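Local coordinates for protein beta-1,4-mannanase (Cryptopygus antarcticus, PDB 4OOZ) that hydrolyses the beta-1,4-mannosidic linkages of mannan backbones at random, acting on locust bean gum, konjac and linear mannan, at residues L145-S150 with M215-K220; N133-N138 with A206-K211; G272-Y277 with N304-L309. All coordinates share one frame; numbering follows the deposited sequence.

Interaction 1: residues L145-S150 with M215-K220; sequences LFWDES and MKQILK. With BMA (beta-D-mannopyranose), chain D; BMA (beta-D-mannopyranose), chain B; BMA (beta-D-mannopyranose), chain C.
The indole of Trp147 lies between protein and sugar: Gln217 CG sits over one face, 4.1 Å from the centroid of the six-membered ring and 11° off its normal, a CH-pi contact, while C4 of the chain C mannose lies 4.0 Å above the opposite face. This is a sugar-binding platform on the (beta/alpha)8 barrel of a family 5 glycosidase, where the approach to helix 149-167 meets the first turns of helix 215-232. With Trp147 CG anti to its own carbonyl carbon (chi1 -68°), the indole stands between Gln217 and the chain C mannose. Trp147 CB lies 3.2 Å from O3 of the chain D mannose. With an alanine here, the chain C mannose would probably lose its aromatic platform and Gln217 CG the face it rests on. The Phe146 ring turns an edge to the helix, with CD2 4.1 Å from Ile218 CA, and stacks on Phe213. Asp148, at the N-cap position of helix 149-167, accepts through OD2 a hydrogen bond from O6 of the chain B mannose at 2.7 Å. Glu149 and Lys220 cross at about a right angle in a salt bridge, Glu149 OE2 to Lys220 NZ, 3.5 Å.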
loop_
_atom_site.group_PDB
_atom_site.type_symbol
_atom_site.label_atom_id
_atom_site.label_comp_id
_atom_site.label_asym_id
_atom_site.label_seq_id
_atom_site.Cartn_x
_atom_site.Cartn_y
_atom_site.Cartn_z
ATOM N N LEU A 145 17.875 -4.064 -7.084
ATOM C CA LEU A 145 17.286 -2.758 -7.369
ATOM C C LEU A 145 17.520 -1.794 -6.211
ATOM O O LEU A 145 17.457 -0.578 -6.381
ATOM C CB LEU A 145 15.789 -2.884 -7.649
ATOM C CG LEU A 145 15.389 -3.526 -8.975
ATOM C CD1 LEU A 145 13.881 -3.508 -9.136
ATOM C CD2 LEU A 145 16.065 -2.812 -10.134
ATOM N N PHE A 146 17.787 -2.347 -5.033
ATOM C CA PHE A 146 18.055 -1.546 -3.846
ATOM C C PHE A 146 19.502 -1.086 -3.805
ATOM O O PHE A 146 19.817 -0.048 -3.222
ATOM C CB PHE A 146 17.734 -2.335 -2.575
ATOM C CG PHE A 146 16.272 -2.607 -2.379
ATOM C CD1 PHE A 146 15.626 -3.580 -3.123
ATOM C CD2 PHE A 146 15.542 -1.889 -1.448
ATOM C CE1 PHE A 146 14.283 -3.831 -2.945
ATOM C CE2 PHE A 146 14.196 -2.134 -1.263
ATOM C CZ PHE A 146 13.566 -3.107 -2.013
ATOM N N TRP A 147 20.380 -1.863 -4.428
ATOM C CA TRP A 147 21.811 -1.605 -4.355
ATOM C C TRP A 147 22.350 -0.892 -5.591
ATOM O O TRP A 147 23.102 0.074 -5.475
ATOM C CB TRP A 147 22.569 -2.913 -4.142
ATOM C CG TRP A 147 22.342 -3.544 -2.806
ATOM C CD1 TRP A 147 21.472 -4.552 -2.510
ATOM C CD2 TRP A 147 23.006 -3.214 -1.581
ATOM N NE1 TRP A 147 21.554 -4.871 -1.177
ATOM C CE2 TRP A 147 22.488 -4.062 -0.584
ATOM C CE3 TRP A 147 23.989 -2.283 -1.232
ATOM C CZ2 TRP A 147 22.919 -4.007 0.737
ATOM C CZ3 TRP A 147 24.415 -2.231 0.077
ATOM C CH2 TRP A 147 23.881 -3.086 1.047
ATOM N N ASP A 148 21.971 -1.368 -6.772
ATOM C CA ASP A 148 22.475 -0.793 -8.014
ATOM C C ASP A 148 21.580 0.342 -8.498
ATOM O O ASP A 148 20.385 0.154 -8.723
ATOM C CB ASP A 148 22.597 -1.872 -9.098
ATOM C CG ASP A 148 23.432 -1.422 -10.285
ATOM O OD1 ASP A 148 23.128 -0.364 -10.872
ATOM O OD2 ASP A 148 24.403 -2.123 -10.630
ATOM N N GLU A 149 22.174 1.519 -8.660
ATOM C CA GLU A 149 21.442 2.695 -9.110
ATOM C C GLU A 149 21.043 2.586 -10.574
ATOM O O GLU A 149 19.983 3.060 -10.967
ATOM C CB GLU A 149 22.272 3.963 -8.898
ATOM C CG GLU A 149 22.621 4.246 -7.449
ATOM C CD GLU A 149 23.252 5.612 -7.253
ATOM O OE1 GLU A 149 23.195 6.438 -8.190
ATOM O OE2 GLU A 149 23.798 5.863 -6.157
ATOM N N SER A 150 21.902 1.968 -11.380
ATOM C CA SER A 150 21.665 1.860 -12.815
ATOM C C SER A 150 20.576 0.839 -13.133
ATOM O O SER A 150 19.837 0.986 -14.108
ATOM C CB SER A 150 22.960 1.494 -13.540
ATOM O OG SER A 150 23.561 0.349 -12.962
ATOM N N MET A 215 18.518 0.115 6.283
ATOM C CA MET A 215 17.467 1.125 6.164
ATOM C C MET A 215 17.794 2.192 5.125
ATOM O O MET A 215 16.915 2.641 4.390
ATOM C CB MET A 215 17.213 1.789 7.518
ATOM C CG MET A 215 15.899 2.542 7.593
ATOM S SD MET A 215 14.512 1.393 7.568
ATOM C CE MET A 215 13.391 2.253 6.468
ATOM N N LYS A 216 19.061 2.591 5.068
ATOM C CA LYS A 216 19.518 3.593 4.110
ATOM C C LYS A 216 19.170 3.207 2.669
ATOM O O LYS A 216 18.746 4.050 1.876
ATOM C CB LYS A 216 21.027 3.804 4.262
ATOM C CG LYS A 216 21.633 4.778 3.281
ATOM C CD LYS A 216 22.665 5.662 3.952
ATOM C CE LYS A 216 23.604 4.876 4.843
ATOM N NZ LYS A 216 24.411 5.761 5.748
ATOM N N GLN A 217 19.331 1.927 2.346
ATOM C CA GLN A 217 19.060 1.428 0.999
ATOM C C GLN A 217 17.573 1.404 0.680
ATOM O O GLN A 217 17.166 1.709 -0.439
ATOM C CB GLN A 217 19.645 0.027 0.821
ATOM C CG GLN A 217 21.155 -0.022 0.938
ATOM C CD GLN A 217 21.834 0.961 0.013
ATOM O OE1 GLN A 217 21.480 1.074 -1.160
ATOM N NE2 GLN A 217 22.811 1.689 0.540
ATOM N N ILE A 218 16.767 1.030 1.668
ATOM C CA ILE A 218 15.320 1.002 1.503
ATOM C C ILE A 218 14.780 2.410 1.294
ATOM O O ILE A 218 13.953 2.648 0.413
ATOM C CB ILE A 218 14.626 0.374 2.717
ATOM C CG1 ILE A 218 15.325 -0.924 3.118
ATOM C CG2 ILE A 218 13.170 0.128 2.411
ATOM C CD1 ILE A 218 14.771 -1.549 4.375
ATOM N N LEU A 219 15.258 3.340 2.112
ATOM C CA LEU A 219 14.840 4.732 2.018
ATOM C C LEU A 219 15.300 5.358 0.713
ATOM O O LEU A 219 14.600 6.192 0.143
ATOM C CB LEU A 219 15.377 5.544 3.196
ATOM C CG LEU A 219 14.840 5.173 4.575
ATOM C CD1 LEU A 219 15.398 6.118 5.625
ATOM C CD2 LEU A 219 13.324 5.196 4.566
ATOM N N LYS A 220 16.483 4.964 0.252
ATOM C CA LYS A 220 16.997 5.419 -1.035
ATOM C C LYS A 220 16.104 4.938 -2.176
ATOM O O LYS A 220 15.672 5.717 -3.040
ATOM C CB LYS A 220 18.426 4.917 -1.239
ATOM C CG LYS A 220 19.142 5.545 -2.415
ATOM C CD LYS A 220 20.316 4.696 -2.875
ATOM C CE LYS A 220 21.380 5.563 -3.524
ATOM N NZ LYS A 220 20.778 6.531 -4.484
HETATM C C1 BMA D . 25.975 -4.957 -9.781
HETATM C C2 BMA D . 24.752 -4.725 -8.896
HETATM C C3 BMA D . 25.220 -4.361 -7.497
HETATM C C4 BMA D . 26.285 -5.332 -6.948
HETATM C C5 BMA D . 27.375 -5.686 -8.015
HETATM C C6 BMA D . 28.239 -6.868 -7.615
HETATM O O2 BMA D . 23.967 -5.902 -8.775
HETATM O O3 BMA D . 24.131 -4.302 -6.593
HETATM O O4 BMA D . 26.905 -4.702 -5.841
HETATM O O5 BMA D . 26.761 -6.004 -9.282
HETATM O O6 BMA D . 29.204 -6.417 -6.676
HETATM C C1 BMA B . 27.477 -5.370 -14.784
HETATM C C2 BMA B . 27.412 -6.691 -14.022
HETATM C C3 BMA B . 26.438 -6.556 -12.852
HETATM C C4 BMA B . 26.680 -5.284 -12.009
HETATM C C5 BMA B . 26.845 -4.032 -12.921
HETATM C C6 BMA B . 27.298 -2.784 -12.175
HETATM O O1 BMA B . 28.496 -5.499 -15.741
HETATM O O2 BMA B . 28.675 -7.011 -13.462
HETATM O O3 BMA B . 26.479 -7.700 -12.008
HETATM O O4 BMA B . 25.561 -5.112 -11.153
HETATM O O5 BMA B . 27.830 -4.309 -13.930
HETATM O O6 BMA B . 26.345 -1.754 -12.402
HETATM C C1 BMA C . 26.717 -5.459 -4.632
HETATM C C2 BMA C . 27.245 -4.639 -3.466
HETATM C C3 BMA C . 27.119 -5.429 -2.160
HETATM C C4 BMA C . 25.732 -6.128 -1.997
HETATM C C5 BMA C . 25.310 -6.807 -3.325
HETATM C C6 BMA C . 23.906 -7.380 -3.294
HETATM O O2 BMA C . 26.472 -3.462 -3.308
HETATM O O3 BMA C . 27.397 -4.583 -1.048
HETATM O O4 BMA C . 25.789 -7.141 -0.988
HETATM O O5 BMA C . 25.395 -5.861 -4.399
HETATM O O6 BMA C . 23.992 -8.728 -2.854
#

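Interaction 2: residues N133-N138 with A206-K211; sequences NGALQN and AGWGGK. With BMA (beta-D-mannopyranose), chain E.
Two loops at the substrate cleft of the (beta/alpha)8 barrel meet where Trp208, a mannan-binding residue, packs against Ala135 and Gly209 lies beside Leu136. The loop of 206-211 makes a type I beta turn from Gly207 to Gly210. Trp208 sends CG between its backbone N and carbonyl carbon (chi1 74°), which swings the indole off the turn and between loop and sugar. Ala135 CB reaches the benzene part of the indole obliquely, 3.5 Å from Trp208 CZ2. The carbonyl oxygen of Ala135 lies above one face of the indole, offset toward the rim; O4 of the chain E mannose is above the opposite face, 3.6 Å from Trp208 CG. The same Ala135 O receives a CA-H...O contact from Gly209 CA at 3.4 Å (158° at the hydrogen), an approach possible because Gly209 carries no side chain on that side. Leu136 CD2 lies 3.8 Å from Gly209 CA. The first loop is shaped by an Asx turn, Ala135 N to Asn133 OD1, and by a nearly straight bond of 3.1 Å from Gln137 NE2 to Asn133 O (167°). Asn133 ends strand 126-133 and also bonds through OD1 to Asn180, while Gln137 NE2 reaches Val86 on strand 79-86; helix 140-143 follows this loop, and the other loop runs from helix 201-204 to helix 215-232.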
loop_
_atom_site.group_PDB
_atom_site.type_symbol
_atom_site.label_atom_id
_atom_site.label_comp_id
_atom_site.label_asym_id
_atom_site.label_seq_id
_atom_site.Cartn_x
_atom_site.Cartn_y
_atom_site.Cartn_z
ATOM N N ASN A 133 7.016 -6.534 -3.142
ATOM C CA ASN A 133 6.890 -7.071 -1.798
ATOM C C ASN A 133 8.179 -6.806 -1.029
ATOM O O ASN A 133 9.240 -6.656 -1.631
ATOM C CB ASN A 133 6.576 -8.566 -1.841
ATOM C CG ASN A 133 6.260 -9.137 -0.474
ATOM O OD1 ASN A 133 6.001 -8.398 0.475
ATOM N ND2 ASN A 133 6.274 -10.458 -0.368
ATOM N N GLY A 134 8.090 -6.731 0.296
ATOM C CA GLY A 134 9.258 -6.477 1.122
ATOM C C GLY A 134 9.345 -7.417 2.308
ATOM O O GLY A 134 10.410 -7.576 2.905
ATOM N N ALA A 135 8.216 -8.027 2.658
ATOM C CA ALA A 135 8.181 -9.053 3.695
ATOM C C ALA A 135 9.116 -10.175 3.287
ATOM O O ALA A 135 9.923 -10.664 4.077
ATOM C CB ALA A 135 6.772 -9.576 3.887
ATOM N N LEU A 136 8.975 -10.572 2.028
ATOM C CA LEU A 136 9.845 -11.539 1.388
ATOM C C LEU A 136 10.253 -10.970 0.036
ATOM O O LEU A 136 9.444 -10.343 -0.640
ATOM C CB LEU A 136 9.129 -12.880 1.217
ATOM C CG LEU A 136 8.448 -13.519 2.438
ATOM C CD1 LEU A 136 7.650 -14.743 2.015
ATOM C CD2 LEU A 136 9.432 -13.885 3.550
ATOM N N GLN A 137 11.507 -11.181 -0.348
ATOM C CA GLN A 137 11.969 -10.813 -1.675
ATOM C C GLN A 137 13.089 -11.734 -2.121
ATOM O O GLN A 137 14.262 -11.370 -2.060
ATOM C CB GLN A 137 12.431 -9.361 -1.694
ATOM C CG GLN A 137 12.291 -8.707 -3.043
ATOM C CD GLN A 137 11.167 -9.333 -3.856
ATOM O OE1 GLN A 137 11.370 -10.302 -4.590
ATOM N NE2 GLN A 137 9.960 -8.810 -3.684
ATOM N N ASN A 138 12.719 -12.936 -2.548
ATOM C CA ASN A 138 13.695 -13.947 -2.927
ATOM C C ASN A 138 13.991 -13.947 -4.424
ATOM O O ASN A 138 14.055 -15.001 -5.050
ATOM C CB ASN A 138 13.205 -15.328 -2.504
ATOM C CG ASN A 138 12.874 -15.405 -1.033
ATOM O OD1 ASN A 138 11.714 -15.564 -0.656
ATOM N ND2 ASN A 138 13.895 -15.315 -0.192
ATOM N N ALA A 206 12.024 -7.849 13.292
ATOM C CA ALA A 206 12.223 -7.377 11.927
ATOM C C ALA A 206 13.307 -8.192 11.228
ATOM O O ALA A 206 14.221 -8.709 11.870
ATOM C CB ALA A 206 12.579 -5.901 11.917
ATOM N N GLY A 207 13.196 -8.304 9.909
ATOM C CA GLY A 207 14.140 -9.084 9.130
ATOM C C GLY A 207 13.773 -10.556 9.112
ATOM O O GLY A 207 14.638 -11.420 8.974
ATOM N N TRP A 208 12.483 -10.841 9.249
ATOM C CA TRP A 208 12.008 -12.220 9.297
ATOM C C TRP A 208 12.074 -12.870 7.922
ATOM O O TRP A 208 11.936 -14.086 7.793
ATOM C CB TRP A 208 10.577 -12.283 9.843
ATOM C CG TRP A 208 9.537 -11.816 8.871
ATOM C CD1 TRP A 208 8.895 -12.569 7.929
ATOM C CD2 TRP A 208 9.018 -10.489 8.744
ATOM N NE1 TRP A 208 8.011 -11.792 7.223
ATOM C CE2 TRP A 208 8.066 -10.511 7.705
ATOM C CE3 TRP A 208 9.264 -9.286 9.408
ATOM C CZ2 TRP A 208 7.362 -9.376 7.316
ATOM C CZ3 TRP A 208 8.561 -8.163 9.023
ATOM C CH2 TRP A 208 7.625 -8.215 7.983
ATOM N N GLY A 209 12.272 -12.051 6.895
ATOM C CA GLY A 209 12.392 -12.547 5.538
ATOM C C GLY A 209 13.835 -12.574 5.075
ATOM O O GLY A 209 14.114 -12.817 3.903
ATOM N N GLY A 210 14.753 -12.329 6.004
ATOM C CA GLY A 210 16.169 -12.286 5.696
ATOM C C GLY A 210 16.699 -10.867 5.695
ATOM O O GLY A 210 16.141 -9.991 5.043
ATOM N N LYS A 211 17.785 -10.639 6.422
ATOM C CA LYS A 211 18.324 -9.294 6.568
ATOM C C LYS A 211 19.206 -8.890 5.394
ATOM O O LYS A 211 20.424 -9.060 5.433
ATOM C CB LYS A 211 19.095 -9.190 7.883
ATOM C CG LYS A 211 18.187 -9.327 9.094
ATOM C CD LYS A 211 18.938 -9.686 10.356
ATOM C CE LYS A 211 17.956 -9.910 11.493
ATOM N NZ LYS A 211 18.636 -10.278 12.761
HETATM C C1 BMA E . 7.412 -11.075 16.157
HETATM C C2 BMA E . 6.757 -10.019 15.234
HETATM C C3 BMA E . 6.417 -10.575 13.858
HETATM C C4 BMA E . 7.595 -11.402 13.303
HETATM C C5 BMA E . 7.859 -12.550 14.281
HETATM C C6 BMA E . 8.895 -13.549 13.781
HETATM O O2 BMA E . 7.649 -8.934 15.017
HETATM O O3 BMA E . 6.064 -9.520 12.965
HETATM O O4 BMA E . 7.521 -11.895 11.900
HETATM O O5 BMA E . 8.340 -11.944 15.504
HETATM O O6 BMA E . 10.158 -13.224 14.349
#

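Interaction 3: residues G272-Y277 with N304-L309; sequences GIINFY and NDKPLL
With CG anti to its own carbonyl carbon (chi1 -58°), Tyr277 carries its ring alongside the loop of 304-309, and Lys306, after an extended run, bends at its last torsion (chi4 -64°), which turns NZ onto the carbonyl of Ile274. The contact belongs to the start of a parallel strand pair in the (beta/alpha)8 barrel, where strand 277-278 joins strand 308-313. Tyr277 is bridged to Leu308 in the pattern of parallel strands, its backbone bonding to the residues before and after that partner. Its N donates to Pro307 O at 2.9 Å, a weak, bent bond, and its O accepts from Leu309 N at 3.2 Å, almost straight at 173°. On the side shared by Tyr277 and Leu308, Leu308 CD1 lies 3.8 Å from Tyr277 CB.

Phe276 packs against Pro307, CB to CB at 3.6 Å, and lies side by side with Leu309, whose CD2 touches the ring edge at CE1. The same ring meets Phe30 of strand 29-32 edge-to-face. Asn275 faces away from this contact, its OD1 taken by His230 and Val238, which ties the loop to helix 215-232 and strand 238-241.

Lys306 crosses the tyrosine at about a right angle. Its CB and CD pass beside Tyr277 CE1, the CD at 3.5 Å, and the ammonium beyond makes a weak hydrogen bond to Ile274 O at 3.0 Å, with Asp260 as a distant second, weak ionic partner. The carbonyl of buried Ile274 thus probably has a charged, if weak, donor. At the far end of the tyrosine ring the phenol meets the exposed Asp305: Tyr277 OH donates to Asp305 OD2 at 3.2 Å, arriving from above the carboxylate plane.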
loop_
_atom_site.group_PDB
_atom_site.type_symbol
_atom_site.label_atom_id
_atom_site.label_comp_id
_atom_site.label_asym_id
_atom_site.label_seq_id
_atom_site.Cartn_x
_atom_site.Cartn_y
_atom_site.Cartn_z
ATOM N N GLY A 272 10.536 12.825 -3.693
ATOM C CA GLY A 272 10.579 11.403 -3.414
ATOM C C GLY A 272 9.988 11.103 -2.052
ATOM O O GLY A 272 10.672 10.611 -1.156
ATOM N N ILE A 273 8.704 11.404 -1.898
ATOM C CA ILE A 273 8.049 11.289 -0.604
ATOM C C ILE A 273 6.716 10.564 -0.719
ATOM O O ILE A 273 6.061 10.614 -1.758
ATOM C CB ILE A 273 7.827 12.678 0.027
ATOM C CG1 ILE A 273 7.247 13.646 -1.006
ATOM C CG2 ILE A 273 9.137 13.239 0.538
ATOM C CD1 ILE A 273 5.758 13.853 -0.895
ATOM N N ILE A 274 6.324 9.879 0.349
ATOM C CA ILE A 274 5.005 9.271 0.401
ATOM C C ILE A 274 3.992 10.350 0.752
ATOM O O ILE A 274 4.352 11.380 1.316
ATOM C CB ILE A 274 4.939 8.120 1.420
ATOM C CG1 ILE A 274 5.080 8.648 2.847
ATOM C CG2 ILE A 274 6.017 7.094 1.122
ATOM C CD1 ILE A 274 4.964 7.572 3.899
ATOM N N ASN A 275 2.731 10.127 0.402
ATOM C CA ASN A 275 1.711 11.146 0.593
ATOM C C ASN A 275 0.724 10.790 1.697
ATOM O O ASN A 275 -0.039 11.639 2.157
ATOM C CB ASN A 275 0.975 11.403 -0.720
ATOM C CG ASN A 275 1.906 11.861 -1.822
ATOM O OD1 ASN A 275 1.961 11.264 -2.897
ATOM N ND2 ASN A 275 2.663 12.919 -1.553
ATOM N N PHE A 276 0.742 9.534 2.122
ATOM C CA PHE A 276 0.009 9.141 3.314
ATOM C C PHE A 276 0.659 7.926 3.952
ATOM O O PHE A 276 0.974 6.951 3.280
ATOM C CB PHE A 276 -1.466 8.869 2.998
ATOM C CG PHE A 276 -1.716 7.604 2.225
ATOM C CD1 PHE A 276 -2.012 6.422 2.885
ATOM C CD2 PHE A 276 -1.697 7.603 0.841
ATOM C CE1 PHE A 276 -2.256 5.258 2.178
ATOM C CE2 PHE A 276 -1.947 6.447 0.134
ATOM C CZ PHE A 276 -2.228 5.275 0.803
ATOM N N TYR A 277 0.872 8.000 5.260
ATOM C CA TYR A 277 1.478 6.907 6.003
ATOM C C TYR A 277 0.564 5.687 5.982
ATOM O O TYR A 277 -0.577 5.769 5.534
ATOM C CB TYR A 277 1.772 7.345 7.441
ATOM C CG TYR A 277 2.685 8.550 7.536
ATOM C CD1 TYR A 277 2.168 9.840 7.548
ATOM C CD2 TYR A 277 4.063 8.400 7.615
ATOM C CE1 TYR A 277 2.999 10.942 7.634
ATOM C CE2 TYR A 277 4.900 9.498 7.700
ATOM C CZ TYR A 277 4.361 10.765 7.709
ATOM O OH TYR A 277 5.187 11.862 7.795
ATOM N N ASN A 304 -0.195 14.101 11.681
ATOM C CA ASN A 304 -1.327 14.811 11.101
ATOM C C ASN A 304 -0.942 15.542 9.821
ATOM O O ASN A 304 -1.791 16.126 9.150
ATOM C CB ASN A 304 -1.906 15.799 12.114
ATOM C CG ASN A 304 -2.273 15.134 13.428
ATOM O OD1 ASN A 304 -1.808 14.036 13.730
ATOM N ND2 ASN A 304 -3.108 15.803 14.220
ATOM N N ASP A 305 0.343 15.501 9.485
ATOM C CA ASP A 305 0.852 16.151 8.284
ATOM C C ASP A 305 0.443 15.391 7.026
ATOM O O ASP A 305 0.371 15.961 5.939
ATOM C CB ASP A 305 2.375 16.288 8.364
ATOM C CG ASP A 305 3.038 15.064 8.965
ATOM O OD1 ASP A 305 2.372 14.353 9.745
ATOM O OD2 ASP A 305 4.227 14.819 8.672
ATOM N N LYS A 306 0.172 14.102 7.187
ATOM C CA LYS A 306 -0.329 13.268 6.100
ATOM C C LYS A 306 -1.403 12.336 6.634
ATOM O O LYS A 306 -1.433 12.051 7.828
ATOM C CB LYS A 306 0.793 12.444 5.463
ATOM C CG LYS A 306 1.940 13.241 4.878
ATOM C CD LYS A 306 3.030 12.307 4.385
ATOM C CE LYS A 306 4.262 13.074 3.972
ATOM N NZ LYS A 306 3.990 13.971 2.817
ATOM N N PRO A 307 -2.293 11.859 5.751
ATOM C CA PRO A 307 -3.265 10.839 6.158
ATOM C C PRO A 307 -2.584 9.565 6.648
ATOM O O PRO A 307 -1.404 9.350 6.380
ATOM C CB PRO A 307 -4.057 10.581 4.876
ATOM C CG PRO A 307 -3.936 11.843 4.105
ATOM C CD PRO A 307 -2.564 12.370 4.398
ATOM N N LEU A 308 -3.327 8.734 7.370
ATOM C CA LEU A 308 -2.785 7.493 7.902
ATOM C C LEU A 308 -3.792 6.364 7.759
ATOM O O LEU A 308 -4.853 6.384 8.382
ATOM C CB LEU A 308 -2.388 7.662 9.368
ATOM C CG LEU A 308 -2.100 6.384 10.157
ATOM C CD1 LEU A 308 -0.912 5.639 9.577
ATOM C CD2 LEU A 308 -1.865 6.712 11.622
ATOM N N LEU A 309 -3.446 5.379 6.935
ATOM C CA LEU A 309 -4.320 4.249 6.661
ATOM C C LEU A 309 -3.878 3.002 7.416
ATOM O O LEU A 309 -2.686 2.738 7.549
ATOM C CB LEU A 309 -4.353 3.970 5.155
ATOM C CG LEU A 309 -4.611 2.537 4.681
ATOM C CD1 LEU A 309 -6.085 2.185 4.740
ATOM C CD2 LEU A 309 -4.070 2.338 3.276
#

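All three contacts sit on the same (beta/alpha)8 barrel. Interactions 1 and 2 alternate along the chain (133-138, 145-150, 206-211, 215-220), their centres about 15 Å apart, on the same side of the chain's centre; they do not touch except where their segments adjoin in sequence. Both bear on bound mannose: interaction 2 through Trp208 of the loop after helix 201-204, backed by the loop after strand 126-133, interaction 1 through Trp147 and Asp148, just before helix 149-167, with helix 215-232 behind the indole. Interaction 3 comes later, its centre about 21 Å from that of interaction 1 and 23 Å from that of interaction 2. It pairs the starts of strands 277-278 and 308-313, the latter leading to Glu312, the probable nucleophile.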